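Local atomic coordinates of alpha-glucosidase (Bacteroides thetaiotaomicron, PDB entry 5XFM), a protein that probably hydrolyses terminal beta-L-arabinopyranosyl and alpha-galactosyl residues as a bifunctional, calcium-containing glycoside hydrolase of family 97. Residues A[91-103]-A[110-122]. The protein carries 1 engineered substitution. Sequence-based numbering, arbitrary orientation.
Sequences NVHYRANELTCHL and KLGVIFRVSDNDV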
ATOM      1  N   ASN A  91      -8.845  15.602  -2.152  1.00 25.22           N
ATOM      2  CA  ASN A  91     -10.234  15.896  -1.789  1.00 29.82           C
ATOM      3  C   ASN A  91     -11.189  14.838  -2.319  1.00 27.37           C
ATOM      4  O   ASN A  91     -11.178  14.521  -3.510  1.00 26.87           O
ATOM      5  CB  ASN A  91     -10.654  17.276  -2.299  1.00 26.40           C
ATOM      6  CG  ASN A  91     -10.076  18.398  -1.467  1.00 35.76           C
ATOM      7  OD1 ASN A  91     -10.655  18.795  -0.452  1.00 39.44           O
ATOM      8  ND2 ASN A  91      -8.922  18.908  -1.881  1.00 36.37           N
ATOM      9  N   VAL A  92     -11.999  14.273  -1.433  1.00 23.96           N
ATOM     10  CA  VAL A  92     -12.936  13.240  -1.848  1.00 26.00           C
ATOM     11  C   VAL A  92     -14.394  13.599  -1.572  1.00 29.23           C
ATOM     12  O   VAL A  92     -14.763  13.994  -0.457  1.00 24.25           O
ATOM     13  CB  VAL A  92     -12.614  11.891  -1.170  1.00 26.77           C
ATOM     14  CG1 VAL A  92     -13.650  10.834  -1.547  1.00 24.26           C
ATOM     15  CG2 VAL A  92     -11.209  11.432  -1.545  1.00 23.99           C
ATOM     16  N   HIS A  93     -15.208  13.483  -2.621  1.00 27.76           N
ATOM     17  CA  HIS A  93     -16.657  13.551  -2.498  1.00 24.90           C
ATOM     18  C   HIS A  93     -17.210  12.128  -2.464  1.00 23.53           C
ATOM     19  O   HIS A  93     -17.411  11.502  -3.503  1.00 26.22           O
ATOM     20  CB  HIS A  93     -17.277  14.340  -3.653  1.00 27.51           C
ATOM     21  CG  HIS A  93     -18.764  14.499  -3.546  1.00 39.27           C
ATOM     22  ND1 HIS A  93     -19.563  14.790  -4.631  1.00 40.93           N
ATOM     23  CD2 HIS A  93     -19.595  14.428  -2.477  1.00 34.44           C
ATOM     24  CE1 HIS A  93     -20.822  14.877  -4.239  1.00 40.15           C
ATOM     25  NE2 HIS A  93     -20.868  14.664  -2.935  1.00 35.25           N
ATOM     26  N   TYR A  94     -17.433  11.620  -1.260  1.00 22.74           N
ATOM     27  CA  TYR A  94     -17.884  10.254  -1.057  1.00 23.49           C
ATOM     28  C   TYR A  94     -19.420  10.147  -1.094  1.00 31.62           C
ATOM     29  O   TYR A  94     -20.135  10.749  -0.287  1.00 26.37           O
ATOM     30  CB  TYR A  94     -17.329   9.730   0.269  1.00 19.99           C
ATOM     31  CG  TYR A  94     -17.745   8.326   0.609  1.00 24.32           C
ATOM     32  CD1 TYR A  94     -17.603   7.290  -0.311  1.00 25.00           C
ATOM     33  CD2 TYR A  94     -18.259   8.027   1.863  1.00 27.75           C
ATOM     34  CE1 TYR A  94     -17.986   5.995   0.009  1.00 24.83           C
ATOM     35  CE2 TYR A  94     -18.642   6.738   2.193  1.00 27.80           C
ATOM     36  CZ  TYR A  94     -18.505   5.729   1.264  1.00 28.11           C
ATOM     37  OH  TYR A  94     -18.890   4.454   1.598  1.00 26.37           O
ATOM     38  N   ARG A  95     -19.901   9.349  -2.041  1.00 27.37           N
ATOM     39  CA  ARG A  95     -21.322   9.146  -2.300  1.00 30.62           C
ATOM     40  C   ARG A  95     -21.583   7.654  -2.409  1.00 26.74           C
ATOM     41  O   ARG A  95     -21.068   6.994  -3.310  1.00 28.02           O
ATOM     42  CB  ARG A  95     -21.732   9.874  -3.584  1.00 28.28           C
ATOM     43  CG  ARG A  95     -23.159   9.663  -4.067  1.00 31.94           C
ATOM     44  CD  ARG A  95     -24.235  10.019  -3.050  1.00 40.76           C
ATOM     45  NE  ARG A  95     -25.569   9.737  -3.585  1.00 37.94           N
ATOM     46  CZ  ARG A  95     -26.254   8.618  -3.365  1.00 38.44           C
ATOM     47  NH1 ARG A  95     -25.750   7.672  -2.589  1.00 37.59           N
ATOM     48  NH2 ARG A  95     -27.452   8.448  -3.912  1.00 40.80           N
ATOM     49  N   ALA A  96     -22.378   7.119  -1.487  1.00 27.00           N
ATOM     50  CA  ALA A  96     -22.632   5.682  -1.469  1.00 26.84           C
ATOM     51  C   ALA A  96     -24.005   5.346  -0.906  1.00 27.55           C
ATOM     52  O   ALA A  96     -24.626   6.162  -0.222  1.00 31.11           O
ATOM     53  CB  ALA A  96     -21.561   4.973  -0.667  1.00 24.86           C
ATOM     54  N   ASN A  97     -24.481   4.141  -1.196  1.00 22.63           N
ATOM     55  CA  ASN A  97     -25.700   3.651  -0.569  1.00 31.69           C
ATOM     56  C   ASN A  97     -25.386   2.565   0.445  1.00 24.24           C
ATOM     57  O   ASN A  97     -24.599   1.662   0.176  1.00 22.05           O
ATOM     58  CB  ASN A  97     -26.694   3.145  -1.616  1.00 28.90           C
ATOM     59  CG  ASN A  97     -27.287   4.268  -2.445  1.00 22.59           C
ATOM     60  OD1 ASN A  97     -27.529   5.363  -1.939  1.00 28.38           O
ATOM     61  ND2 ASN A  97     -27.521   4.005  -3.725  1.00 24.86           N
ATOM     62  N   GLU A  98     -26.002   2.672   1.614  1.00 23.46           N
ATOM     63  CA  GLU A  98     -25.721   1.784   2.731  1.00 26.68           C
ATOM     64  C   GLU A  98     -26.879   0.847   3.049  1.00 26.39           C
ATOM     65  O   GLU A  98     -28.005   1.286   3.298  1.00 31.97           O
ATOM     66  CB  GLU A  98     -25.375   2.595   3.976  1.00 23.16           C
ATOM     67  CG  GLU A  98     -24.941   1.748   5.151  1.00 24.22           C
ATOM     68  CD  GLU A  98     -24.798   2.560   6.424  1.00 30.32           C
ATOM     69  OE1 GLU A  98     -23.648   2.787   6.854  1.00 25.38           O
ATOM     70  OE2 GLU A  98     -25.834   2.982   6.984  1.00 35.92           O
ATOM     71  N   LEU A  99     -26.592  -0.447   3.021  1.00 19.91           N
ATOM     72  CA  LEU A  99     -27.551  -1.474   3.397  1.00 25.72           C
ATOM     73  C   LEU A  99     -27.172  -2.091   4.735  1.00 19.10           C
ATOM     74  O   LEU A  99     -26.090  -2.638   4.877  1.00 21.18           O
ATOM     75  CB  LEU A  99     -27.620  -2.564   2.329  1.00 21.92           C
ATOM     76  CG  LEU A  99     -28.462  -3.784   2.705  1.00 25.30           C
ATOM     77  CD1 LEU A  99     -29.921  -3.381   2.909  1.00 23.07           C
ATOM     78  CD2 LEU A  99     -28.332  -4.879   1.660  1.00 22.36           C
ATOM     79  N   THR A 100     -28.058  -2.004   5.718  1.00 21.48           N
ATOM     80  CA  THR A 100     -27.830  -2.657   6.998  1.00 24.90           C
ATOM     81  C   THR A 100     -28.731  -3.872   7.125  1.00 23.13           C
ATOM     82  O   THR A 100     -29.950  -3.763   7.065  1.00 27.24           O
ATOM     83  CB  THR A 100     -28.072  -1.711   8.195  1.00 26.01           C
ATOM     84  OG1 THR A 100     -27.241  -0.548   8.075  1.00 23.78           O
ATOM     85  CG2 THR A 100     -27.742  -2.427   9.502  1.00 17.92           C
ATOM     86  N   CYS A 101     -28.113  -5.034   7.264  1.00 23.75           N
ATOM     87  CA  CYS A 101     -28.830  -6.293   7.412  1.00 27.58           C
ATOM     88  C   CYS A 101     -28.757  -6.812   8.845  1.00 26.92           C
ATOM     89  O   CYS A 101     -27.678  -6.881   9.443  1.00 22.70           O
ATOM     90  CB  CYS A 101     -28.269  -7.335   6.442  1.00 21.90           C
ATOM     91  SG  CYS A 101     -28.491  -6.885   4.703  1.00 29.71           S
ATOM     92  N   HIS A 102     -29.915  -7.173   9.388  1.00 26.51           N
ATOM     93  CA  HIS A 102     -29.987  -7.732  10.729  1.00 23.03           C
ATOM     94  C   HIS A 102     -30.218  -9.230  10.673  1.00 21.96           C
ATOM     95  O   HIS A 102     -31.275  -9.691  10.239  1.00 23.59           O
ATOM     96  CB  HIS A 102     -31.085  -7.044  11.547  1.00 24.02           C
ATOM     97  CG  HIS A 102     -30.835  -5.586  11.784  1.00 30.47           C
ATOM     98  ND1 HIS A 102     -31.226  -4.607  10.896  1.00 36.37           N
ATOM     99  CD2 HIS A 102     -30.237  -4.942  12.814  1.00 32.88           C
ATOM    100  CE1 HIS A 102     -30.873  -3.423  11.366  1.00 35.34           C
ATOM    101  NE2 HIS A 102     -30.275  -3.599  12.530  1.00 32.75           N
ATOM    102  N   LEU A 103     -29.212  -9.982  11.110  1.00 15.98           N
ATOM    103  CA  LEU A 103     -29.231 -11.435  11.035  1.00 22.75           C
ATOM    104  C   LEU A 103     -29.392 -12.070  12.406  1.00 23.31           C
ATOM    105  O   LEU A 103     -29.001 -11.496  13.423  1.00 24.10           O
ATOM    106  CB  LEU A 103     -27.948 -11.969  10.390  1.00 18.70           C
ATOM    107  CG  LEU A 103     -27.526 -11.407   9.038  1.00 23.18           C
ATOM    108  CD1 LEU A 103     -26.203 -12.034   8.614  1.00 29.81           C
ATOM    109  CD2 LEU A 103     -28.596 -11.676   8.010  1.00 27.20           C
ATOM    110  N   LYS A 110     -27.773 -12.498  17.667  1.00 29.83           N
ATOM    111  CA  LYS A 110     -27.884 -11.483  16.624  1.00 24.76           C
ATOM    112  C   LYS A 110     -26.536 -11.054  16.050  1.00 26.65           C
ATOM    113  O   LYS A 110     -25.524 -11.045  16.752  1.00 26.23           O
ATOM    114  CB  LYS A 110     -28.651 -10.272  17.166  1.00 28.49           C
ATOM    115  CG  LYS A 110     -30.123 -10.589  17.434  1.00 26.24           C
ATOM    116  CD  LYS A 110     -30.905  -9.415  18.003  1.00 28.21           C
ATOM    117  CE  LYS A 110     -32.366  -9.830  18.226  1.00 37.31           C
ATOM    118  NZ  LYS A 110     -33.296  -8.695  18.504  1.00 37.09           N
ATOM    119  N   LEU A 111     -26.535 -10.721  14.762  1.00 21.84           N
ATOM    120  CA  LEU A 111     -25.342 -10.233  14.073  1.00 26.29           C
ATOM    121  C   LEU A 111     -25.720  -9.247  12.962  1.00 23.37           C
ATOM    122  O   LEU A 111     -26.622  -9.514  12.184  1.00 23.44           O
ATOM    123  CB  LEU A 111     -24.541 -11.412  13.491  1.00 26.26           C
ATOM    124  CG  LEU A 111     -23.397 -11.117  12.513  1.00 23.77           C
ATOM    125  CD1 LEU A 111     -22.185 -10.581  13.248  1.00 27.23           C
ATOM    126  CD2 LEU A 111     -23.014 -12.351  11.706  1.00 24.88           C
ATOM    127  N   GLY A 112     -25.040  -8.109  12.881  1.00 23.09           N
ATOM    128  CA  GLY A 112     -25.310  -7.177  11.796  1.00 22.10           C
ATOM    129  C   GLY A 112     -24.311  -7.291  10.646  1.00 26.72           C
ATOM    130  O   GLY A 112     -23.157  -7.663  10.857  1.00 24.72           O
ATOM    131  N   VAL A 113     -24.759  -6.999   9.424  1.00 23.97           N
ATOM    132  CA  VAL A 113     -23.851  -6.858   8.279  1.00 21.14           C
ATOM    133  C   VAL A 113     -24.156  -5.560   7.540  1.00 19.89           C
ATOM    134  O   VAL A 113     -25.293  -5.311   7.163  1.00 24.46           O
ATOM    135  CB  VAL A 113     -23.956  -8.045   7.284  1.00 22.51           C
ATOM    136  CG1 VAL A 113     -22.851  -7.972   6.233  1.00 18.53           C
ATOM    137  CG2 VAL A 113     -23.899  -9.368   8.011  1.00 23.87           C
ATOM    138  N   ILE A 114     -23.139  -4.731   7.340  1.00 21.56           N
ATOM    139  CA  ILE A 114     -23.316  -3.427   6.705  1.00 17.78           C
ATOM    140  C   ILE A 114     -22.552  -3.338   5.399  1.00 19.39           C
ATOM    141  O   ILE A 114     -21.340  -3.567   5.372  1.00 18.98           O
ATOM    142  CB  ILE A 114     -22.847  -2.269   7.617  1.00 16.48           C
ATOM    143  CG1 ILE A 114     -23.690  -2.204   8.887  1.00 26.30           C
ATOM    144  CG2 ILE A 114     -22.941  -0.941   6.878  1.00 18.40           C
ATOM    145  CD1 ILE A 114     -23.210  -3.092   9.987  1.00 27.34           C
ATOM    146  N   PHE A 115     -23.268  -2.973   4.338  1.00 18.22           N
ATOM    147  CA  PHE A 115     -22.695  -2.753   3.012  1.00 21.92           C
ATOM    148  C   PHE A 115     -22.726  -1.279   2.633  1.00 22.62           C
ATOM    149  O   PHE A 115     -23.765  -0.639   2.717  1.00 24.37           O
ATOM    150  CB  PHE A 115     -23.460  -3.550   1.947  1.00 19.62           C
ATOM    151  CG  PHE A 115     -23.532  -5.029   2.213  1.00 22.46           C
ATOM    152  CD1 PHE A 115     -24.532  -5.559   3.013  1.00 18.10           C
ATOM    153  CD2 PHE A 115     -22.603  -5.892   1.646  1.00 22.52           C
ATOM    154  CE1 PHE A 115     -24.606  -6.922   3.246  1.00 22.90           C
ATOM    155  CE2 PHE A 115     -22.668  -7.260   1.877  1.00 23.61           C
ATOM    156  CZ  PHE A 115     -23.670  -7.776   2.677  1.00 23.63           C
ATOM    157  N   ARG A 116     -21.582  -0.729   2.249  1.00 17.54           N
ATOM    158  CA  ARG A 116     -21.531   0.612   1.676  1.00 20.02           C
ATOM    159  C   ARG A 116     -21.067   0.519   0.236  1.00 20.06           C
ATOM    160  O   ARG A 116     -19.941   0.109  -0.042  1.00 21.88           O
ATOM    161  CB  ARG A 116     -20.611   1.518   2.489  1.00 23.33           C
ATOM    162  CG  ARG A 116     -21.159   1.837   3.865  1.00 23.64           C
ATOM    163  CD  ARG A 116     -20.160   2.593   4.722  1.00 24.00           C
ATOM    164  NE  ARG A 116     -20.719   2.865   6.041  1.00 21.49           N
ATOM    165  CZ  ARG A 116     -20.036   3.394   7.051  1.00 30.39           C
ATOM    166  NH1 ARG A 116     -18.751   3.695   6.902  1.00 24.52           N
ATOM    167  NH2 ARG A 116     -20.635   3.603   8.216  1.00 31.09           N
ATOM    168  N   VAL A 117     -21.947   0.882  -0.684  1.00 22.42           N
ATOM    169  CA  VAL A 117     -21.650   0.742  -2.096  1.00 25.15           C
ATOM    170  C   VAL A 117     -21.575   2.095  -2.784  1.00 22.86           C
ATOM    171  O   VAL A 117     -22.588   2.776  -2.938  1.00 30.50           O
ATOM    172  CB  VAL A 117     -22.696  -0.139  -2.804  1.00 21.79           C
ATOM    173  CG1 VAL A 117     -22.246  -0.456  -4.220  1.00 22.58           C
ATOM    174  CG2 VAL A 117     -22.914  -1.425  -2.024  1.00 21.86           C
ATOM    175  N   SER A 118     -20.368   2.486  -3.181  1.00 21.53           N
ATOM    176  CA  SER A 118     -20.187   3.660  -4.028  1.00 20.46           C
ATOM    177  C   SER A 118     -20.217   3.185  -5.482  1.00 22.44           C
ATOM    178  O   SER A 118     -20.541   2.021  -5.740  1.00 23.54           O
ATOM    179  CB  SER A 118     -18.885   4.395  -3.693  1.00 23.10           C
ATOM    180  OG  SER A 118     -17.748   3.566  -3.861  1.00 19.34           O
ATOM    181  N   ASP A 119     -19.909   4.069  -6.430  1.00 19.67           N
ATOM    182  CA  ASP A 119     -20.041   3.728  -7.854  1.00 24.82           C
ATOM    183  C   ASP A 119     -19.263   2.482  -8.266  1.00 24.33           C
ATOM    184  O   ASP A 119     -19.738   1.691  -9.081  1.00 25.45           O
ATOM    185  CB  ASP A 119     -19.596   4.895  -8.737  1.00 28.29           C
ATOM    186  CG  ASP A 119     -20.647   5.978  -8.855  1.00 33.18           C
ATOM    187  OD1 ASP A 119     -21.858   5.668  -8.740  1.00 27.04           O
ATOM    188  OD2 ASP A 119     -20.253   7.142  -9.088  1.00 38.24           O
ATOM    189  N   ASN A 120     -18.062   2.320  -7.720  1.00 25.85           N
ATOM    190  CA  ASN A 120     -17.202   1.201  -8.094  1.00 21.95           C
ATOM    191  C   ASN A 120     -16.591   0.469  -6.908  1.00 21.89           C
ATOM    192  O   ASN A 120     -15.608  -0.248  -7.068  1.00 20.03           O
ATOM    193  CB  ASN A 120     -16.080   1.679  -9.011  1.00 25.92           C
ATOM    194  CG  ASN A 120     -16.579   2.064 -10.386  1.00 27.18           C
ATOM    195  OD1 ASN A 120     -16.858   1.199 -11.219  1.00 23.46           O
ATOM    196  ND2 ASN A 120     -16.683   3.363 -10.639  1.00 22.28           N
ATOM    197  N   ASP A 121     -17.145   0.667  -5.717  1.00 18.35           N
ATOM    198  CA  ASP A 121     -16.606  -0.004  -4.540  1.00 20.61           C
ATOM    199  C   ASP A 121     -17.677  -0.502  -3.581  1.00 18.63           C
ATOM    200  O   ASP A 121     -18.705   0.140  -3.365  1.00 27.31           O
ATOM    201  CB  ASP A 121     -15.652   0.924  -3.785  1.00 20.43           C
ATOM    202  CG  ASP A 121     -14.544   1.459  -4.664  1.00 22.24           C
ATOM    203  OD1 ASP A 121     -14.766   2.491  -5.333  1.00 24.74           O
ATOM    204  OD2 ASP A 121     -13.456   0.845  -4.691  1.00 21.04           O
ATOM    205  N   VAL A 122     -17.411  -1.664  -3.006  1.00 21.41           N
ATOM    206  CA  VAL A 122     -18.212  -2.216  -1.932  1.00 21.52           C
ATOM    207  C   VAL A 122     -17.350  -2.332  -0.681  1.00 21.67           C
ATOM    208  O   VAL A 122     -16.262  -2.880  -0.735  1.00 19.23           O
ATOM    209  CB  VAL A 122     -18.770  -3.597  -2.293  1.00 20.15           C
ATOM    210  CG1 VAL A 122     -19.489  -4.204  -1.098  1.00 24.46           C
ATOM    211  CG2 VAL A 122     -19.695  -3.505  -3.504  1.00 20.19           C
TER
HETATM  212  O   HOH W   1     -19.709   6.789  -5.539  1.00 18.44           O
HETATM  213  O   HOH W   2     -23.680   2.624   9.438  1.00 30.09           O
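Glu-98 and Arg-116 stand side by side on one face of an antiparallel beta hairpin in the N-terminal domain of this family 97 enzyme, and the pair illustrates how a beta hairpin sorts alternate side chains to its two faces. Strands 91-103 and 110-117 run at 157° to one another, and paired backbone bonds join Asn-97 to Val-117, Leu-99 to Phe-115, Cys-101 to Val-113 and Leu-103 to Leu-111. The non-hydrogen-bonded pairs between them send Glu-98, Thr-100, Ile-114 and Arg-116 to one, more polar face.

Arg-116 shows the sorting atom by atom. Its CB lies 3.5 Å from Tyr-94 OH, the phenol crossing the arginine chain at about a right angle. CG rests 4.0 Å from Glu-98 CG, and CD passes between the phenol oxygen and the carboxylate. With CG anti to the carbonyl carbon (chi1 -68°) and the chain extended as far as NE, the arginine runs alongside Glu-98, and NE donates to the anti lone pair of Glu-98 OE1 at 3.0 Å. Carboxylate and guanidinium are nearly coplanar, 23° apart; NH2 adds a weak bond to the same oxygen, which also accepts a hydrogen bond from water 2. Replacing the arginine with a leucine would probably leave the Glu-98 carboxylate without its charge partner and freer to turn.

The opposite face is mostly apolar. Phe-115 lies beside Leu-99 and presents its ring edge to the sulfur of Cys-101, while Leu-28 of strand 26-31 packs against it from the neighbouring sheet. Farther along, toward the hairpin turn, Leu-103 reaches across to Val-113, its CD1 meeting Val-113 CG2 at 3.6 Å.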